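Local structure of vibralactone Cyclase (Boreostereum vibrans, 6KD0) at residues T211-M217 and F259-L263; G104-I108 and F245-A249; A234-K239 and W280-R284. The protein probably catalyses the cyclization that forms the fused bicyclic beta-lactone of vibralactone, using an alpha/beta hydrolase fold. One frame throughout, in Å; residues are numbered along the deposited sequence.

Contact 1 (T211-M217 and F259-L263); sequences TCHPEAM and FSPLL
His-213 and Leu-262 each give a backbone N-H across the contact, one to the side-chain oxygen of Ser-260 and the other to the backbone oxygen of Thr-211. The N-H of His-213 points almost straight at Ser-260, with 3.0 Å from His-213 N to Ser-260 OG and an angle of 176° at the hydrogen. Ser-260 OG lies beside its own backbone N (chi1 -63°), a rotation that lets the hydroxyl meet the neighbouring loop, and is also hydrogen-bonded to the carbonyl of Pro-254. The second bond runs from Leu-262 N to Thr-211 O at 3.0 Å, and CD of Pro-261 packs against the same carbonyl oxygen.

Around this polar pair the side chains close in. CD2 of Leu-262 touches CB of Cys-212 at 3.7 Å and meets the sulfur of Met-217, whose chain folds back through bends at chi2 and chi3. CD1 of Leu-263 reaches the methyl of Ala-216, with 3.6 Å between Leu-263 CD1 and Ala-216 CB. CE2 of Phe-259 approaches the edge of the His-213 imidazole, 3.6 Å from His-213 CD2, the ring planes inclined at 52°.

In the alpha/beta hydrolase fold both segments belong to the long connection between the parallel strands 203-207 and 273-278: 211-217 near its start, and 259-263, with a short 3-10 segment at 261-263, after helix 239-249.

What sets the first shell in place lies just behind it. The N-H of Glu-215 lies in the imidazole plane and donates to His-213 ND1 at 3.0 Å, which should restrain the rotation of that ring. Farther out, the carboxylate of Glu-286 accepts from the backbone N atoms of both Thr-211 and Cys-212, while Leu-262 packs on Leu-289 and Leu-293 of helix 284-296.

Contact 2 (G104-I108 and F245-A249); sequences GGWAI and FNELA
With CG beside its backbone N (chi1 -78°), the Phe-245 ring swings off its helix and over Gly-105; Trp-106, turned the same way about its first bond (chi1 -56°), directs its benzo edge toward Asn-246 and Ala-249. The CA of Gly-105 sits over one face of the phenyl ring, a CH-pi contact with 4.1 Å from Gly-105 CA to the Phe-245 centroid. A side chain on that glycine would clash with Phe-245 CD1, and its positive phi favours glycine as well. At the ring's edge lies the methyl of Ala-107, which also meets CD1 of Leu-248. Replacing Phe-245 with an alanine would probably leave the Gly-105 CA without its aromatic cover and open a gap beside Ala-107 and Ile-108.

The indole presents its edge to the amide oxygen of Asn-246, with 3.4 Å between Trp-106 CZ3 and Asn-246 OD1, while its CE3 packs on the methyl of Ala-249. One water bridges the backbones, donating to Gly-105 O and to Phe-245 O, each 2.7 Å from the water oxygen. The indole NE1 is hydrogen-bonded to Asn-181.

Consecutive glycines after strand 97-101, near the probable nucleophile elbow, are consistent with the glycine-rich oxyanion-hole loop of hormone-sensitive-lipase-like hydrolases. Segment 104-108, in the loop after that strand, meets three helices: 239-249; 178-192, whose Ala-178 and Leu-182 touch Trp-106; and 35-54, which packs on Ala-107 and Ile-108.

Contact 3 (A234-K239 and W280-R284); sequences APLLSK and WDPLR
Ala-234 sets its methyl against the pyrrole part of the Trp-280 indole, 3.4 Å from Ala-234 CB to Trp-280 CD1. Next in sequence, Pro-235 stands across the six-membered ring of the same indole, its CD centred above the face in a CH-pi contact, 3.5 Å from the centroid of that ring and 17° off the normal. With CG anti to the backbone N (chi1 -166°), the Trp-280 side chain extends toward these residues and offers one face to Pro-235. A water knits the backbones together, donating to Pro-235 O, 2.7 Å from the water oxygen, and to Trp-280 O.

Ala-234 to Leu-237 form a type II beta turn, which brings Leu-237 back to the other loop. There the segment meets what is probably the acid loop of an alpha/beta hydrolase: Asp-281 follows strand 273-278, and its OD2 is hydrogen-bonded to His-311 ND1, in a geometry consistent with a Ser-His-Asp triad with Ser-177. OD1 is met from above the carboxylate plane by the N-H of Leu-283, 3.0 Å from Leu-283 N to Asp-281 OD1, a capping bond at the type I turn that leads into helix 284-296. CD2 of Leu-237 comes to 3.6 Å from Asp-281 OD1, and the Leu-237 side chain crosses that of Leu-283 at about a right angle, while CG of Leu-237 packs on CG of Pro-282. Leu-237 O sits against the same proline, 3.2 Å from Pro-282 CD.

Ser-238 then N-caps helix 239-249: its OG takes a backbone N-H of the first turn, and its own N donates to the Glu-241 carboxylate, completing a capping box. Lys-239 passes Pro-282 CG with its backbone before its side chain turns off to a cation-pi contact with Tyr-243.

Helix 239-249 joins the three contacts: its start borders contact 3, its residues 245-249 belong to contact 2, and its Asn-246 and Ala-249 meet residues of contact 1. Contacts 1 and 2, with centres 14 Å apart, touch directly, Phe-259 CZ lying 3.8 Å from Trp-106 CH2 and Pro-214 CD 3.3 Å from Asn-246 ND2. Contact 3 touches neither; its nearest atoms are about 6 Å from contact 1 and about 5 Å from contact 2. It holds Asp-281 of the probable catalytic triad, whereas Gly-105 of contact 2 lies near the likely nucleophile elbow around Ser-177. Contacts 2 and 3 thus approach the presumed active site on loops that follow strands 97-101 and 273-278.

Contact 1 (T211-M217 and F259-L263)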
loop_
_atom_site.group_PDB
_atom_site.type_symbol
_atom_site.label_atom_id
_atom_site.label_comp_id
_atom_site.label_asym_id
_atom_site.label_seq_id
_atom_site.Cartn_x
_atom_site.Cartn_y
_atom_site.Cartn_z
ATOM N N THR A 211 -0.511 -8.195 7.738
ATOM C CA THR A 211 -1.355 -7.671 8.809
ATOM C C THR A 211 -0.982 -8.182 10.187
ATOM O O THR A 211 -1.437 -7.594 11.178
ATOM C CB THR A 211 -2.833 -8.000 8.557
ATOM O OG1 THR A 211 -3.015 -9.420 8.624
ATOM C CG2 THR A 211 -3.262 -7.494 7.184
ATOM N N CYS A 212 -0.171 -9.230 10.296
ATOM C CA CYS A 212 0.099 -9.797 11.607
ATOM C C CYS A 212 1.377 -10.610 11.553
ATOM O O CYS A 212 1.555 -11.428 10.645
ATOM C CB CYS A 212 -1.076 -10.683 12.067
ATOM S SG CYS A 212 -0.974 -11.115 13.805
ATOM N N HIS A 213 2.250 -10.388 12.526
ATOM C CA HIS A 213 3.396 -11.257 12.714
ATOM C C HIS A 213 2.928 -12.702 12.919
ATOM O O HIS A 213 1.978 -12.940 13.680
ATOM C CB HIS A 213 4.205 -10.778 13.916
ATOM C CG HIS A 213 5.603 -11.305 13.949
ATOM N ND1 HIS A 213 5.887 -12.646 14.104
ATOM C CD2 HIS A 213 6.798 -10.672 13.854
ATOM C CE1 HIS A 213 7.198 -12.816 14.099
ATOM N NE2 HIS A 213 7.773 -11.635 13.948
ATOM N N PRO A 214 3.551 -13.680 12.268
ATOM C CA PRO A 214 3.124 -15.080 12.460
ATOM C C PRO A 214 3.176 -15.540 13.905
ATOM O O PRO A 214 2.342 -16.348 14.338
ATOM C CB PRO A 214 4.114 -15.858 11.581
ATOM C CG PRO A 214 4.488 -14.886 10.509
ATOM C CD PRO A 214 4.557 -13.546 11.198
ATOM N N GLU A 215 4.133 -15.043 14.679
ATOM C CA GLU A 215 4.219 -15.436 16.077
ATOM C C GLU A 215 3.144 -14.788 16.937
ATOM O O GLU A 215 2.990 -15.181 18.096
ATOM C CB GLU A 215 5.617 -15.120 16.607
ATOM C CG GLU A 215 6.697 -15.839 15.794
ATOM C CD GLU A 215 8.087 -15.716 16.388
ATOM O OE1 GLU A 215 8.954 -16.549 16.043
ATOM O OE2 GLU A 215 8.314 -14.783 17.187
ATOM N N ALA A 216 2.385 -13.834 16.399
ATOM C CA ALA A 216 1.308 -13.186 17.138
ATOM C C ALA A 216 -0.077 -13.480 16.574
ATOM O O ALA A 216 -1.054 -12.886 17.038
ATOM C CB ALA A 216 1.528 -11.669 17.175
ATOM N N MET A 217 -0.182 -14.350 15.571
ATOM C CA MET A 217 -1.479 -14.716 15.026
ATOM C C MET A 217 -2.348 -15.312 16.130
ATOM O O MET A 217 -1.929 -16.278 16.782
ATOM C CB MET A 217 -1.310 -15.724 13.895
ATOM C CG MET A 217 -2.597 -16.136 13.234
ATOM S SD MET A 217 -3.405 -14.749 12.430
ATOM C CE MET A 217 -2.134 -14.238 11.270
ATOM N N PHE A 259 3.091 -2.968 15.179
ATOM C CA PHE A 259 3.639 -3.839 14.144
ATOM C C PHE A 259 2.574 -4.669 13.440
ATOM O O PHE A 259 2.596 -4.786 12.210
ATOM C CB PHE A 259 4.717 -4.777 14.718
ATOM C CG PHE A 259 5.363 -5.636 13.664
ATOM C CD1 PHE A 259 6.387 -5.135 12.879
ATOM C CD2 PHE A 259 4.908 -6.924 13.419
ATOM C CE1 PHE A 259 6.968 -5.915 11.883
ATOM C CE2 PHE A 259 5.474 -7.700 12.419
ATOM C CZ PHE A 259 6.507 -7.196 11.654
ATOM N N SER A 260 1.633 -5.242 14.194
ATOM C CA SER A 260 0.616 -6.166 13.702
ATOM C C SER A 260 -0.733 -5.470 13.760
ATOM O O SER A 260 -1.437 -5.576 14.776
ATOM C CB SER A 260 0.589 -7.434 14.554
ATOM O OG SER A 260 1.811 -8.121 14.474
ATOM N N PRO A 261 -1.153 -4.772 12.702
ATOM C CA PRO A 261 -2.405 -4.000 12.784
ATOM C C PRO A 261 -3.648 -4.850 12.996
ATOM O O PRO A 261 -4.665 -4.313 13.448
ATOM C CB PRO A 261 -2.454 -3.265 11.437
ATOM C CG PRO A 261 -1.548 -4.068 10.528
ATOM C CD PRO A 261 -0.448 -4.550 11.428
ATOM N N LEU A 262 -3.610 -6.142 12.638
ATOM C CA LEU A 262 -4.690 -7.066 12.966
ATOM C C LEU A 262 -5.059 -7.020 14.444
ATOM O O LEU A 262 -6.224 -7.252 14.800
ATOM C CB LEU A 262 -4.286 -8.494 12.588
ATOM C CG LEU A 262 -5.358 -9.582 12.651
ATOM C CD1 LEU A 262 -6.279 -9.466 11.430
ATOM C CD2 LEU A 262 -4.714 -10.961 12.709
ATOM N N LEU A 263 -4.092 -6.707 15.310
ATOM C CA LEU A 263 -4.220 -6.851 16.756
ATOM C C LEU A 263 -4.609 -5.559 17.486
ATOM O O LEU A 263 -4.582 -5.535 18.724
ATOM C CB LEU A 263 -2.905 -7.381 17.337
ATOM C CG LEU A 263 -2.414 -8.687 16.701
ATOM C CD1 LEU A 263 -1.130 -9.179 17.351
ATOM C CD2 LEU A 263 -3.499 -9.774 16.775
#

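Contact 2 (G104-I108 and F245-A249)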
loop_
_atom_site.group_PDB
_atom_site.type_symbol
_atom_site.label_atom_id
_atom_site.label_comp_id
_atom_site.label_asym_id
_atom_site.label_seq_id
_atom_site.Cartn_x
_atom_site.Cartn_y
_atom_site.Cartn_z
ATOM N N GLY A 104 7.652 -2.430 -0.248
ATOM C CA GLY A 104 9.041 -2.837 -0.189
ATOM C C GLY A 104 9.416 -3.708 0.988
ATOM O O GLY A 104 10.601 -3.756 1.339
ATOM N N GLY A 105 8.447 -4.397 1.604
ATOM C CA GLY A 105 8.772 -5.294 2.712
ATOM C C GLY A 105 9.325 -4.596 3.940
ATOM O O GLY A 105 9.937 -5.256 4.794
ATOM N N TRP A 106 9.117 -3.270 4.049
ATOM C CA TRP A 106 9.641 -2.356 5.075
ATOM C C TRP A 106 11.124 -2.042 4.906
ATOM O O TRP A 106 11.638 -1.134 5.572
ATOM C CB TRP A 106 9.415 -2.869 6.498
ATOM C CG TRP A 106 7.997 -3.172 6.836
ATOM C CD1 TRP A 106 6.943 -2.277 6.887
ATOM C CD2 TRP A 106 7.462 -4.448 7.204
ATOM N NE1 TRP A 106 5.780 -2.942 7.241
ATOM C CE2 TRP A 106 6.076 -4.269 7.453
ATOM C CE3 TRP A 106 8.016 -5.731 7.343
ATOM C CZ2 TRP A 106 5.242 -5.325 7.824
ATOM C CZ3 TRP A 106 7.184 -6.779 7.716
ATOM C CH2 TRP A 106 5.808 -6.568 7.948
ATOM N N ALA A 107 11.808 -2.763 4.005
ATOM C CA ALA A 107 13.256 -2.710 3.864
ATOM C C ALA A 107 13.721 -2.082 2.558
ATOM O O ALA A 107 14.922 -1.853 2.396
ATOM C CB ALA A 107 13.851 -4.126 3.982
ATOM N N ILE A 108 12.812 -1.809 1.621
ATOM C CA ILE A 108 13.164 -1.322 0.296
ATOM C C ILE A 108 12.243 -0.162 -0.056
ATOM O O ILE A 108 11.064 -0.174 0.313
ATOM C CB ILE A 108 13.028 -2.448 -0.748
ATOM C CG1 ILE A 108 13.847 -3.676 -0.348
ATOM C CG2 ILE A 108 13.360 -1.940 -2.163
ATOM C CD1 ILE A 108 13.450 -4.950 -1.118
ATOM N N PHE A 245 11.589 -10.766 6.116
ATOM C CA PHE A 245 11.235 -9.353 6.240
ATOM C C PHE A 245 10.729 -9.030 7.650
ATOM O O PHE A 245 11.015 -7.948 8.192
ATOM C CB PHE A 245 10.197 -8.958 5.175
ATOM C CG PHE A 245 10.775 -8.752 3.792
ATOM C CD1 PHE A 245 11.701 -7.749 3.546
ATOM C CD2 PHE A 245 10.361 -9.547 2.728
ATOM C CE1 PHE A 245 12.232 -7.560 2.262
ATOM C CE2 PHE A 245 10.887 -9.362 1.449
ATOM C CZ PHE A 245 11.827 -8.372 1.222
ATOM N N ASN A 246 9.962 -9.952 8.253
ATOM C CA ASN A 246 9.545 -9.767 9.647
ATOM C C ASN A 246 10.752 -9.691 10.569
ATOM O O ASN A 246 10.792 -8.876 11.502
ATOM C CB ASN A 246 8.629 -10.917 10.101
ATOM C CG ASN A 246 7.281 -10.900 9.415
ATOM O OD1 ASN A 246 6.755 -9.852 9.091
ATOM N ND2 ASN A 246 6.699 -12.078 9.225
ATOM N N GLU A 247 11.740 -10.558 10.340
ATOM C CA GLU A 247 12.960 -10.538 11.141
ATOM C C GLU A 247 13.747 -9.236 10.962
ATOM O O GLU A 247 14.249 -8.669 11.936
ATOM C CB GLU A 247 13.825 -11.743 10.770
ATOM C CG GLU A 247 15.141 -11.785 11.531
ATOM C CD GLU A 247 15.976 -12.993 11.176
ATOM O OE1 GLU A 247 16.874 -13.339 11.974
ATOM O OE2 GLU A 247 15.738 -13.594 10.106
ATOM N N LEU A 248 13.876 -8.756 9.722
ATOM C CA LEU A 248 14.583 -7.497 9.481
ATOM C C LEU A 248 13.898 -6.346 10.208
ATOM O O LEU A 248 14.559 -5.419 10.700
ATOM C CB LEU A 248 14.650 -7.205 7.983
ATOM C CG LEU A 248 15.496 -8.080 7.053
ATOM C CD1 LEU A 248 15.315 -7.587 5.626
ATOM C CD2 LEU A 248 16.959 -8.043 7.445
ATOM N N ALA A 249 12.567 -6.392 10.294
ATOM C CA ALA A 249 11.849 -5.285 10.918
ATOM C C ALA A 249 12.066 -5.250 12.433
ATOM O O ALA A 249 11.921 -4.189 13.058
ATOM C CB ALA A 249 10.362 -5.371 10.592
HETATM O O HOH W 1 11.663 -5.680 6.804
#

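Contact 3 (A234-K239 and W280-R284)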
loop_
_atom_site.group_PDB
_atom_site.type_symbol
_atom_site.label_atom_id
_atom_site.label_comp_id
_atom_site.label_asym_id
_atom_site.label_seq_id
_atom_site.Cartn_x
_atom_site.Cartn_y
_atom_site.Cartn_z
ATOM N N ALA A 234 5.378 -19.384 -3.634
ATOM C CA ALA A 234 4.736 -18.660 -4.721
ATOM C C ALA A 234 5.740 -17.736 -5.411
ATOM O O ALA A 234 6.696 -17.267 -4.788
ATOM C CB ALA A 234 3.552 -17.847 -4.210
ATOM N N PRO A 235 5.545 -17.462 -6.699
ATOM C CA PRO A 235 6.378 -16.463 -7.367
ATOM C C PRO A 235 6.387 -15.147 -6.600
ATOM O O PRO A 235 5.376 -14.730 -6.024
ATOM C CB PRO A 235 5.704 -16.304 -8.735
ATOM C CG PRO A 235 4.965 -17.580 -8.948
ATOM C CD PRO A 235 4.490 -17.980 -7.588
ATOM N N LEU A 236 7.559 -14.505 -6.586
ATOM C CA LEU A 236 7.783 -13.130 -6.140
ATOM C C LEU A 236 7.694 -12.955 -4.625
ATOM O O LEU A 236 8.154 -11.942 -4.113
ATOM C CB LEU A 236 6.809 -12.143 -6.823
ATOM C CG LEU A 236 6.766 -12.107 -8.355
ATOM C CD1 LEU A 236 5.796 -11.038 -8.811
ATOM C CD2 LEU A 236 8.156 -11.860 -8.952
ATOM N N LEU A 237 7.108 -13.904 -3.890
ATOM C CA LEU A 237 7.110 -13.818 -2.431
ATOM C C LEU A 237 6.900 -15.194 -1.817
ATOM O O LEU A 237 5.810 -15.765 -1.917
ATOM C CB LEU A 237 6.032 -12.852 -1.923
ATOM C CG LEU A 237 6.006 -12.704 -0.394
ATOM C CD1 LEU A 237 7.314 -12.074 0.122
ATOM C CD2 LEU A 237 4.785 -11.877 0.061
ATOM N N SER A 238 7.933 -15.727 -1.180
ATOM C CA SER A 238 7.865 -17.010 -0.505
ATOM C C SER A 238 7.611 -16.784 0.982
ATOM O O SER A 238 7.793 -15.678 1.495
ATOM C CB SER A 238 9.163 -17.785 -0.728
ATOM O OG SER A 238 10.255 -17.118 -0.112
ATOM N N LYS A 239 7.131 -17.837 1.653
ATOM C CA LYS A 239 7.044 -17.839 3.113
ATOM C C LYS A 239 8.384 -17.505 3.754
ATOM O O LYS A 239 8.466 -16.728 4.716
ATOM C CB LYS A 239 6.552 -19.210 3.592
ATOM C CG LYS A 239 6.685 -19.432 5.092
ATOM C CD LYS A 239 6.034 -20.757 5.495
ATOM C CE LYS A 239 5.858 -20.851 7.000
ATOM N NZ LYS A 239 7.032 -21.468 7.669
ATOM N N TRP A 280 -2.249 -15.822 -5.385
ATOM C CA TRP A 280 -1.116 -16.740 -5.277
ATOM C C TRP A 280 -0.022 -16.104 -4.426
ATOM O O TRP A 280 1.023 -15.692 -4.920
ATOM C CB TRP A 280 -0.602 -17.085 -6.671
ATOM C CG TRP A 280 0.334 -18.258 -6.753
ATOM C CD1 TRP A 280 0.794 -19.042 -5.726
ATOM C CD2 TRP A 280 0.936 -18.772 -7.949
ATOM N NE1 TRP A 280 1.638 -20.017 -6.217
ATOM C CE2 TRP A 280 1.742 -19.868 -7.578
ATOM C CE3 TRP A 280 0.880 -18.402 -9.297
ATOM C CZ2 TRP A 280 2.475 -20.607 -8.513
ATOM C CZ3 TRP A 280 1.612 -19.140 -10.224
ATOM C CH2 TRP A 280 2.393 -20.225 -9.824
ATOM N N ASP A 281 -0.272 -16.050 -3.114
ATOM C CA ASP A 281 0.447 -15.133 -2.239
ATOM C C ASP A 281 0.369 -15.678 -0.818
ATOM O O ASP A 281 -0.739 -15.906 -0.314
ATOM C CB ASP A 281 -0.180 -13.731 -2.362
ATOM C CG ASP A 281 0.534 -12.652 -1.554
ATOM O OD1 ASP A 281 1.445 -12.950 -0.742
ATOM O OD2 ASP A 281 0.163 -11.477 -1.744
ATOM N N PRO A 282 1.507 -15.938 -0.162
ATOM C CA PRO A 282 1.457 -16.420 1.235
ATOM C C PRO A 282 0.778 -15.449 2.187
ATOM O O PRO A 282 0.203 -15.884 3.195
ATOM C CB PRO A 282 2.940 -16.612 1.595
ATOM C CG PRO A 282 3.673 -15.688 0.658
ATOM C CD PRO A 282 2.895 -15.766 -0.631
ATOM N N LEU A 283 0.819 -14.149 1.899
ATOM C CA LEU A 283 0.164 -13.136 2.730
ATOM C C LEU A 283 -1.328 -12.997 2.449
ATOM O O LEU A 283 -1.973 -12.113 3.027
ATOM C CB LEU A 283 0.832 -11.769 2.509
ATOM C CG LEU A 283 2.279 -11.592 2.944
ATOM C CD1 LEU A 283 2.737 -10.123 2.756
ATOM C CD2 LEU A 283 2.484 -12.038 4.381
ATOM N N ARG A 284 -1.892 -13.825 1.564
ATOM C CA ARG A 284 -3.280 -13.626 1.162
ATOM C C ARG A 284 -4.229 -13.733 2.349
ATOM O O ARG A 284 -5.082 -12.861 2.559
ATOM C CB ARG A 284 -3.667 -14.637 0.078
ATOM C CG ARG A 284 -5.124 -14.533 -0.373
ATOM C CD ARG A 284 -5.543 -15.793 -1.159
ATOM N NE ARG A 284 -5.674 -16.965 -0.290
ATOM C CZ ARG A 284 -5.268 -18.195 -0.598
ATOM N NH1 ARG A 284 -4.672 -18.442 -1.759
ATOM N NH2 ARG A 284 -5.461 -19.186 0.264
HETATM O O HOH W 2 3.352 -14.112 -4.276
#